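Local coordinates for glycosyl hydrolase family 62 protein (Coprinopsis cinerea, PDB 5B6T), which hydrolyses the glycosidic bonds of terminal alpha-L-arabinofuranosyl groups, probably releasing arabinose from the arabinoxylan of plant hemicellulose, at residues A[55-58]-A[59-62]; A[200-203]-A[204-207]; A[265-268]-A[269-272]. All coordinates share one frame; numbering follows the deposited sequence.

Contact 1: residues A[55-58]-A[59-62]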
ATOM      1  N   ILE A  55      11.316   9.341  -1.334  1.00  8.03           N
ATOM      2  CA  ILE A  55      11.007  10.727  -1.638  1.00  8.94           C
ATOM      3  C   ILE A  55      10.650  11.418  -0.331  1.00  9.54           C
ATOM      4  O   ILE A  55       9.856  10.888   0.421  1.00  9.38           O
ATOM      5  CB  ILE A  55       9.807  10.819  -2.603  1.00  9.44           C
ATOM      6  CG1 ILE A  55       9.965   9.843  -3.794  1.00  9.68           C
ATOM      7  CG2 ILE A  55       9.613  12.264  -3.072  1.00  9.69           C
ATOM      8  CD1 ILE A  55       8.716   9.720  -4.669  1.00  9.97           C
ATOM      9  N   SER A  56      11.229  12.582  -0.036  1.00  9.69           N
ATOM     10  CA  SER A  56      10.885  13.266   1.196  0.50  9.78           C
ATOM     11  C   SER A  56      10.714  14.762   0.943  1.00 10.15           C
ATOM     12  O   SER A  56      11.375  15.338   0.084  1.00 10.77           O
ATOM     13  CB  SER A  56      11.922  12.968   2.288  0.50  9.79           C
ATOM     14  OG  SER A  56      11.641  13.602   3.531  0.50  9.57           O
ATOM     15  N   PHE A  57       9.791  15.352   1.678  1.00  9.56           N
ATOM     16  CA  PHE A  57       9.410  16.753   1.478  1.00  9.86           C
ATOM     17  C   PHE A  57       8.678  17.243   2.724  1.00 10.78           C
ATOM     18  O   PHE A  57       8.056  16.468   3.461  1.00  9.83           O
ATOM     19  CB  PHE A  57       8.522  16.911   0.218  1.00  9.84           C
ATOM     20  CG  PHE A  57       7.422  15.897   0.105  1.00  9.33           C
ATOM     21  CD1 PHE A  57       7.647  14.680  -0.504  1.00  9.86           C
ATOM     22  CD2 PHE A  57       6.157  16.165   0.623  1.00  9.36           C
ATOM     23  CE1 PHE A  57       6.645  13.744  -0.587  1.00  9.37           C
ATOM     24  CE2 PHE A  57       5.152  15.234   0.541  1.00  9.57           C
ATOM     25  CZ  PHE A  57       5.397  14.018  -0.071  1.00  9.50           C
ATOM     26  N   THR A  58       8.736  18.549   2.952  1.00 12.34           N
ATOM     27  CA  THR A  58       8.111  19.106   4.143  1.00 14.21           C
ATOM     28  C   THR A  58       6.624  19.347   3.960  1.00 15.06           C
ATOM     29  O   THR A  58       5.870  19.192   4.918  1.00 17.08           O
ATOM     30  CB  THR A  58       8.761  20.443   4.566  1.00 14.93           C
ATOM     31  OG1 THR A  58       8.704  21.335   3.461  1.00 15.74           O
ATOM     32  CG2 THR A  58      10.198  20.266   4.975  1.00 15.71           C
ATOM     33  N   ASP A  59       6.204  19.697   2.741  1.00 16.08           N
ATOM     34  CA  ASP A  59       4.874  20.254   2.435  1.00 18.77           C
ATOM     35  C   ASP A  59       4.379  19.615   1.147  1.00 16.72           C
ATOM     36  O   ASP A  59       5.174  19.404   0.228  1.00 15.66           O
ATOM     37  CB  ASP A  59       5.000  21.825   2.397  1.00 22.29           C
ATOM     38  CG  ASP A  59       4.268  22.519   1.233  1.00 23.90           C
ATOM     39  OD1 ASP A  59       3.244  22.055   0.704  1.00 28.90           O
ATOM     40  OD2 ASP A  59       4.682  23.645   0.876  1.00 30.21           O
ATOM     41  N   TRP A  60       3.073  19.317   1.056  1.00 14.64           N
ATOM     42  CA  TRP A  60       2.523  18.635  -0.119  1.00 14.84           C
ATOM     43  C   TRP A  60       2.694  19.463  -1.411  1.00 15.73           C
ATOM     44  O   TRP A  60       2.793  18.907  -2.499  1.00 17.97           O
ATOM     45  CB  TRP A  60       1.048  18.291   0.089  1.00 13.55           C
ATOM     46  CG  TRP A  60       0.789  17.205   1.087  1.00 12.64           C
ATOM     47  CD1 TRP A  60       0.226  17.324   2.329  1.00 12.25           C
ATOM     48  CD2 TRP A  60       1.056  15.812   0.910  1.00 11.59           C
ATOM     49  NE1 TRP A  60       0.120  16.102   2.926  1.00 12.41           N
ATOM     50  CE2 TRP A  60       0.630  15.153   2.079  1.00 11.65           C
ATOM     51  CE3 TRP A  60       1.581  15.054  -0.139  1.00 11.40           C
ATOM     52  CZ2 TRP A  60       0.760  13.770   2.244  1.00 11.49           C
ATOM     53  CZ3 TRP A  60       1.713  13.695   0.039  1.00 11.21           C
ATOM     54  CH2 TRP A  60       1.296  13.070   1.208  1.00 10.89           C
ATOM     55  N   ALA A  61       2.744  20.785  -1.269  1.00 18.09           N
ATOM     56  CA  ALA A  61       3.050  21.686  -2.398  1.00 19.94           C
ATOM     57  C   ALA A  61       4.457  21.502  -2.969  1.00 20.17           C
ATOM     58  O   ALA A  61       4.750  21.970  -4.063  1.00 23.53           O
ATOM     59  CB  ALA A  61       2.855  23.147  -1.986  1.00 21.52           C
ATOM     60  N   GLN A  62       5.345  20.889  -2.215  1.00 19.25           N
ATOM     61  CA  GLN A  62       6.708  20.696  -2.691  1.00 19.57           C
ATOM     62  C   GLN A  62       6.958  19.235  -3.074  1.00 16.91           C
ATOM     63  O   GLN A  62       8.091  18.863  -3.376  1.00 17.46           O
ATOM     64  CB  GLN A  62       7.722  21.136  -1.627  1.00 23.59           C
ATOM     65  CG  GLN A  62       7.703  22.630  -1.290  1.00 26.66           C
ATOM     66  CD  GLN A  62       8.861  23.029  -0.379  1.00 30.02           C
ATOM     67  OE1 GLN A  62       8.708  23.123   0.837  1.00 29.45           O
ATOM     68  NE2 GLN A  62      10.043  23.234  -0.971  1.00 32.72           N
TER
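F57 and W60 pack where strand 49-57 ends and the chain winds into the short 3-10 turn 60-62. Atom CE2 of the phenylalanine comes obliquely over the rim of the W60 ring, 3.6 Å from W60 CE3. The phenyl ring and the six-membered ring of W60 meet obliquely, with planes at 57°. F57 CG stands between its own backbone N and carbonyl carbon (chi1 46°), which swings the ring toward the turn and brings CD2 to 3.4 Å from D59 O. That same carbonyl takes the 3-10 bond from Q62 N, at 2.9 Å. W38 on strand 37-46 meets both rings, and W60 also touches R285 and L287 of strand 285-290.

The other part of the contact is looser and turned to solvent. T58 and Q62, both exposed, cross with OG1 and OE1 3.2 Å apart, but the angle is poor for a hydrogen bond. The short approach of D59 OD1 to A61 N suggests an Asx turn, though its exact geometry is doubtful. The chemistry thus implies that the strand end is joined to the turn by aromatic packing, with the polar side chains adding little across it.

Contact 2: residues A[200-203]-A[204-207]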
ATOM      1  N   TYR A 200      -5.452  -1.551   8.891  1.00  6.99           N
ATOM      2  CA  TYR A 200      -5.158  -0.553   9.920  1.00  7.32           C
ATOM      3  C   TYR A 200      -5.940  -0.773  11.204  1.00  7.66           C
ATOM      4  O   TYR A 200      -7.061  -1.282  11.159  1.00  7.51           O
ATOM      5  CB  TYR A 200      -5.528   0.822   9.426  1.00  7.08           C
ATOM      6  CG  TYR A 200      -4.776   1.288   8.200  1.00  6.83           C
ATOM      7  CD1 TYR A 200      -3.451   1.672   8.283  1.00  6.50           C
ATOM      8  CD2 TYR A 200      -5.402   1.352   6.969  1.00  6.57           C
ATOM      9  CE1 TYR A 200      -2.760   2.132   7.174  1.00  6.29           C
ATOM     10  CE2 TYR A 200      -4.739   1.827   5.858  1.00  6.41           C
ATOM     11  CZ  TYR A 200      -3.392   2.197   5.961  1.00  6.45           C
ATOM     12  OH  TYR A 200      -2.739   2.664   4.835  1.00  6.37           O
ATOM     13  N   ARG A 201      -5.335  -0.394  12.331  1.00  8.17           N
ATOM     14  CA  ARG A 201      -6.077  -0.248  13.600  1.00  9.32           C
ATOM     15  C   ARG A 201      -6.797   1.083  13.571  1.00  9.44           C
ATOM     16  O   ARG A 201      -6.208   2.116  13.230  1.00  9.18           O
ATOM     17  CB  ARG A 201      -5.125  -0.300  14.778  1.00 10.37           C
ATOM     18  CG  ARG A 201      -5.740   0.045  16.125  1.00 12.16           C
ATOM     19  CD  ARG A 201      -6.844  -0.922  16.522  1.00 14.54           C
ATOM     20  NE  ARG A 201      -7.525  -0.464  17.730  1.00 17.46           N
ATOM     21  CZ  ARG A 201      -7.023  -0.551  18.963  1.00 19.71           C
ATOM     22  NH1 ARG A 201      -5.828  -1.091  19.181  1.00 20.17           N
ATOM     23  NH2 ARG A 201      -7.730  -0.082  19.998  1.00 20.84           N
ATOM     24  N   ILE A 202      -8.075   1.086  13.932  1.00 10.10           N
ATOM     25  CA  ILE A 202      -8.865   2.337  13.958  1.00 10.71           C
ATOM     26  C   ILE A 202      -8.769   2.907  15.364  1.00 11.70           C
ATOM     27  O   ILE A 202      -9.365   2.351  16.289  1.00 11.19           O
ATOM     28  CB  ILE A 202     -10.336   2.110  13.554  1.00 11.28           C
ATOM     29  CG1 ILE A 202     -10.435   1.461  12.176  1.00 11.06           C
ATOM     30  CG2 ILE A 202     -11.096   3.426  13.560  1.00 11.35           C
ATOM     31  CD1 ILE A 202     -11.814   0.902  11.830  1.00 11.06           C
ATOM     32  N   ASP A 203      -8.044   4.026  15.514  1.00 11.97           N
ATOM     33  CA  ASP A 203      -7.919   4.666  16.832  1.00 12.77           C
ATOM     34  C   ASP A 203      -9.275   4.967  17.458  1.00 13.93           C
ATOM     35  O   ASP A 203     -10.216   5.346  16.752  1.00 13.90           O
ATOM     36  CB  ASP A 203      -7.144   5.976  16.753  1.00 13.56           C
ATOM     37  CG  ASP A 203      -5.648   5.784  16.585  1.00 14.84           C
ATOM     38  OD1 ASP A 203      -5.138   4.674  16.864  1.00 16.61           O
ATOM     39  OD2 ASP A 203      -5.007   6.787  16.218  1.00 17.16           O
ATOM     40  N   GLY A 204      -9.357   4.762  18.780  1.00 15.23           N
ATOM     41  CA  GLY A 204     -10.564   5.044  19.561  1.00 16.63           C
ATOM     42  C   GLY A 204     -11.639   3.957  19.514  1.00 17.78           C
ATOM     43  O   GLY A 204     -12.720   4.141  20.067  1.00 19.24           O
ATOM     44  N   SER A 205     -11.348   2.843  18.848  1.00 18.21           N
ATOM     45  CA  SER A 205     -12.270   1.727  18.715  1.00 18.72           C
ATOM     46  C   SER A 205     -11.463   0.461  18.936  1.00 18.47           C
ATOM     47  O   SER A 205     -10.239   0.479  18.903  1.00 18.83           O
ATOM     48  CB  SER A 205     -12.851   1.702  17.298  1.00 20.01           C
ATOM     49  OG  SER A 205     -11.850   1.211  16.396  1.00 21.02           O
ATOM     50  N   ASN A 206     -12.148  -0.653  19.132  1.00 17.70           N
ATOM     51  CA  ASN A 206     -11.513  -1.955  19.160  1.00 18.36           C
ATOM     52  C   ASN A 206     -11.764  -2.619  17.819  1.00 16.70           C
ATOM     53  O   ASN A 206     -12.221  -3.754  17.742  1.00 18.50           O
ATOM     54  CB  ASN A 206     -12.054  -2.814  20.308  1.00 19.81           C
ATOM     55  CG  ASN A 206     -11.680  -2.265  21.681  1.00 22.53           C
ATOM     56  OD1 ASN A 206     -12.542  -2.123  22.565  1.00 26.07           O
ATOM     57  ND2 ASN A 206     -10.406  -1.954  21.871  1.00 21.76           N
ATOM     58  N   GLU A 207     -11.490  -1.877  16.761  1.00 14.87           N
ATOM     59  CA  GLU A 207     -11.740  -2.360  15.403  1.00 14.00           C
ATOM     60  C   GLU A 207     -10.564  -2.097  14.479  1.00 11.70           C
ATOM     61  O   GLU A 207      -9.753  -1.188  14.703  1.00 11.13           O
ATOM     62  CB  GLU A 207     -12.947  -1.676  14.799  1.00 16.62           C
ATOM     63  CG  GLU A 207     -14.281  -2.162  15.326  1.00 19.49           C
ATOM     64  CD  GLU A 207     -15.398  -1.342  14.727  1.00 22.14           C
ATOM     65  OE1 GLU A 207     -15.394  -0.111  14.966  1.00 27.48           O
ATOM     66  OE2 GLU A 207     -16.239  -1.903  13.994  1.00 25.54           O
TER
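The carbonyl oxygen of S205 is gripped side-on by R201, which gives it two N-H groups, NE at 3.1 Å from S205 O and NH2 at 2.8 Å from the same atom. Both bonds keep S205 O close to the guanidinium plane, while the two nitrogens reach it from opposite faces of the carbonyl plane. A bend in the arginine chain at chi2 (62°) folds it back over the turn and leaves CD 3.4 Å from E207 O. A methionine in place of R201 would probably leave S205 O without both of these donors and the far side of the turn freer to shift.

I202 O is the second doubly held atom. S205 OG donates to it at 2.7 Å and S205 N, more loosely, at 3.3 Å, both from the same face of the carbonyl. The backbone bond closes a type II beta turn from I202 to S205, in which G204 takes a positive phi (82°); a CB there would press against D203 O. Beyond the turn, I202 N donates to E207 O at 2.9 Å, nearly straight (166°).

The turn thus connects strand 195-202 to its antiparallel neighbour 207-215, where I202 also packs on L209. Along the other edge of strand 195-202 runs the parallel strand 278-279, whose I279 makes backbone bonds with R201 and D203.

Contact 3: residues A[265-268]-A[269-272]; sequences HGEL and IRSG. With CA (calcium ion), chain D.
E267 and R270 form a salt bridge near the centre of the five-bladed beta-propeller characteristic of this family, on strand 266-268 and the loop that follows it. At the head of the segment, H265 binds the calcium ion through NE2 at 2.1 Å. Five waters complete an octahedral shell, and water 3 stands opposite the histidine nitrogen.

E267 belongs to the second shell. Its OE2 lies 2.9 Å from water 3, which probably donates to it, and is also bonded to S30 OG, while OE1 receives V31 N, so strand 25-34 holds the carboxylate. R270, three residues on, reaches E267 with its chain extended from CG to NE (chi2 -180°) and gives NH2 to E267 OE1 at 2.9 Å in a nearly straight bond (165°). OE1 lies close to the guanidinium plane, yet the donor sits well above the carboxylate plane, the two flat groups being 44° apart. R270 NH1 is fixed in turn by V86 O. One buttressed carboxylate thus probably links the metal's hydration shell to the arginine. Water 2 ties the corner together, donating to E267 OE1 and to L268 O, each at 2.6 Å, and accepting from R270 NE at 2.9 Å.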
ATOM      1  N   HIS A 265      -3.802   1.381  -5.958  1.00  6.79           N
ATOM      2  CA  HIS A 265      -2.813   1.101  -4.914  1.00  6.50           C
ATOM      3  C   HIS A 265      -2.307   2.287  -4.139  1.00  6.47           C
ATOM      4  O   HIS A 265      -1.507   3.055  -4.641  1.00  7.40           O
ATOM      5  CB  HIS A 265      -1.635   0.340  -5.518  1.00  6.28           C
ATOM      6  CG  HIS A 265      -0.801  -0.343  -4.493  1.00  6.34           C
ATOM      7  ND1 HIS A 265      -0.261  -1.601  -4.667  1.00  6.73           N
ATOM      8  CD2 HIS A 265      -0.470   0.041  -3.239  1.00  6.57           C
ATOM      9  CE1 HIS A 265       0.390  -1.945  -3.572  1.00  6.56           C
ATOM     10  NE2 HIS A 265       0.290  -0.964  -2.694  1.00  6.69           N
ATOM     11  N   GLY A 266      -2.821   2.442  -2.924  1.00  6.45           N
ATOM     12  CA  GLY A 266      -2.492   3.571  -2.084  1.00  6.55           C
ATOM     13  C   GLY A 266      -2.284   3.238  -0.615  1.00  6.44           C
ATOM     14  O   GLY A 266      -2.111   2.071  -0.219  1.00  7.04           O
ATOM     15  N   GLU A 267      -2.291   4.294   0.213  1.00  6.38           N
ATOM     16  CA  GLU A 267      -2.148   4.181   1.673  1.00  6.14           C
ATOM     17  C   GLU A 267      -2.804   5.368   2.324  1.00  6.43           C
ATOM     18  O   GLU A 267      -2.728   6.502   1.788  1.00  6.28           O
ATOM     19  CB  GLU A 267      -0.677   4.127   2.125  1.00  6.08           C
ATOM     20  CG  GLU A 267      -0.187   2.712   2.491  1.00  5.98           C
ATOM     21  CD  GLU A 267       1.180   2.668   3.116  1.00  6.04           C
ATOM     22  OE1 GLU A 267       1.516   3.602   3.872  1.00  5.74           O
ATOM     23  OE2 GLU A 267       1.943   1.702   2.834  1.00  5.99           O
ATOM     24  N   LEU A 268      -3.400   5.121   3.497  1.00  6.37           N
ATOM     25  CA  LEU A 268      -3.958   6.195   4.304  1.00  6.72           C
ATOM     26  C   LEU A 268      -2.854   6.890   5.102  1.00  6.70           C
ATOM     27  O   LEU A 268      -1.865   6.272   5.533  1.00  6.68           O
ATOM     28  CB  LEU A 268      -5.019   5.694   5.302  1.00  6.93           C
ATOM     29  CG  LEU A 268      -6.422   5.348   4.764  1.00  7.22           C
ATOM     30  CD1 LEU A 268      -7.239   4.652   5.857  1.00  7.57           C
ATOM     31  CD2 LEU A 268      -7.165   6.600   4.298  1.00  7.34           C
ATOM     32  N   ILE A 269      -3.025   8.178   5.315  1.00  6.80           N
ATOM     33  CA  ILE A 269      -2.159   8.878   6.262  1.00  7.59           C
ATOM     34  C   ILE A 269      -2.467   8.353   7.671  1.00  7.72           C
ATOM     35  O   ILE A 269      -3.645   8.294   8.092  1.00  8.03           O
ATOM     36  CB  ILE A 269      -2.345  10.405   6.184  1.00  8.44           C
ATOM     37  CG1 ILE A 269      -1.965  11.000   4.812  1.00  9.56           C
ATOM     38  CG2 ILE A 269      -1.571  11.094   7.280  1.00  8.37           C
ATOM     39  CD1 ILE A 269      -0.780  10.425   4.104  1.00 10.77           C
ATOM     40  N   ARG A 270      -1.427   7.937   8.392  1.00  7.80           N
ATOM     41  CA  ARG A 270      -1.584   7.270   9.678  1.00  8.13           C
ATOM     42  C   ARG A 270      -1.580   8.242  10.851  1.00  8.70           C
ATOM     43  O   ARG A 270      -1.187   9.375  10.703  1.00 10.21           O
ATOM     44  CB  ARG A 270      -0.447   6.257   9.860  1.00  7.84           C
ATOM     45  CG  ARG A 270      -0.231   5.325   8.677  1.00  7.87           C
ATOM     46  CD  ARG A 270       0.908   4.369   8.956  1.00  7.60           C
ATOM     47  NE  ARG A 270       1.384   3.815   7.707  1.00  7.37           N
ATOM     48  CZ  ARG A 270       2.575   3.268   7.549  1.00  7.28           C
ATOM     49  NH1 ARG A 270       3.371   3.084   8.581  1.00  6.99           N
ATOM     50  NH2 ARG A 270       2.949   2.894   6.340  1.00  7.19           N
ATOM     51  N   SER A 271      -2.027   7.777  12.011  1.00  9.42           N
ATOM     52  CA  SER A 271      -1.950   8.578  13.223  1.00  9.75           C
ATOM     53  C   SER A 271      -0.672   8.305  13.990  1.00 10.36           C
ATOM     54  O   SER A 271      -0.377   9.010  14.976  1.00 13.09           O
ATOM     55  CB  SER A 271      -3.145   8.271  14.116  1.00 10.24           C
ATOM     56  OG  SER A 271      -3.210   6.894  14.377  1.00 11.20           O
ATOM     57  N   GLY A 272       0.105   7.320  13.546  1.00  9.73           N
ATOM     58  CA  GLY A 272       1.365   6.967  14.198  1.00  9.29           C
ATOM     59  C   GLY A 272       2.127   6.013  13.304  1.00  8.66           C
ATOM     60  O   GLY A 272       1.522   5.398  12.418  1.00  7.94           O
TER
HETATM   61 CA    CA D 501       1.020  -0.874  -0.672  1.00  9.58          CA
HETATM   62  O   HOH W   1      -0.994  -1.208  -0.026  1.00  7.14           O
HETATM   63  O   HOH W   2      -0.513   4.019   5.508  1.00  6.73           O
HETATM   64  O   HOH W   3       1.847  -0.663   1.226  1.00  6.38           O
HETATM   65  O   HOH W   4       1.410  -2.897  -0.605  1.00  7.49           O
HETATM   66  O   HOH W   5       0.491   1.149  -0.628  1.00  6.35           O
HETATM   67  O   HOH W   6       2.997  -0.403  -1.438  1.00  6.30           O

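In the fold
Contact 3 lies nearest the middle of the chain and touches both of the others, which are themselves about 28 Å apart between centres. Toward contact 2, about 14 Å away centre to centre, there are two probable hydrogen bonds: Y200 OH to L268 N at 2.9 Å and D203 OD2 to S271 OG at 2.6 Å. Toward contact 1, about 16 Å away centre to centre, the link is apolar, with W60 CZ2 4.1 Å from I269 CD1. The calcium is bound within contact 3, and the side chain of Y200 comes to about 8 Å from it. As in related GH62 enzymes, the active site probably lies around this metal, leaving contact 1 and the turn of contact 2 on the periphery.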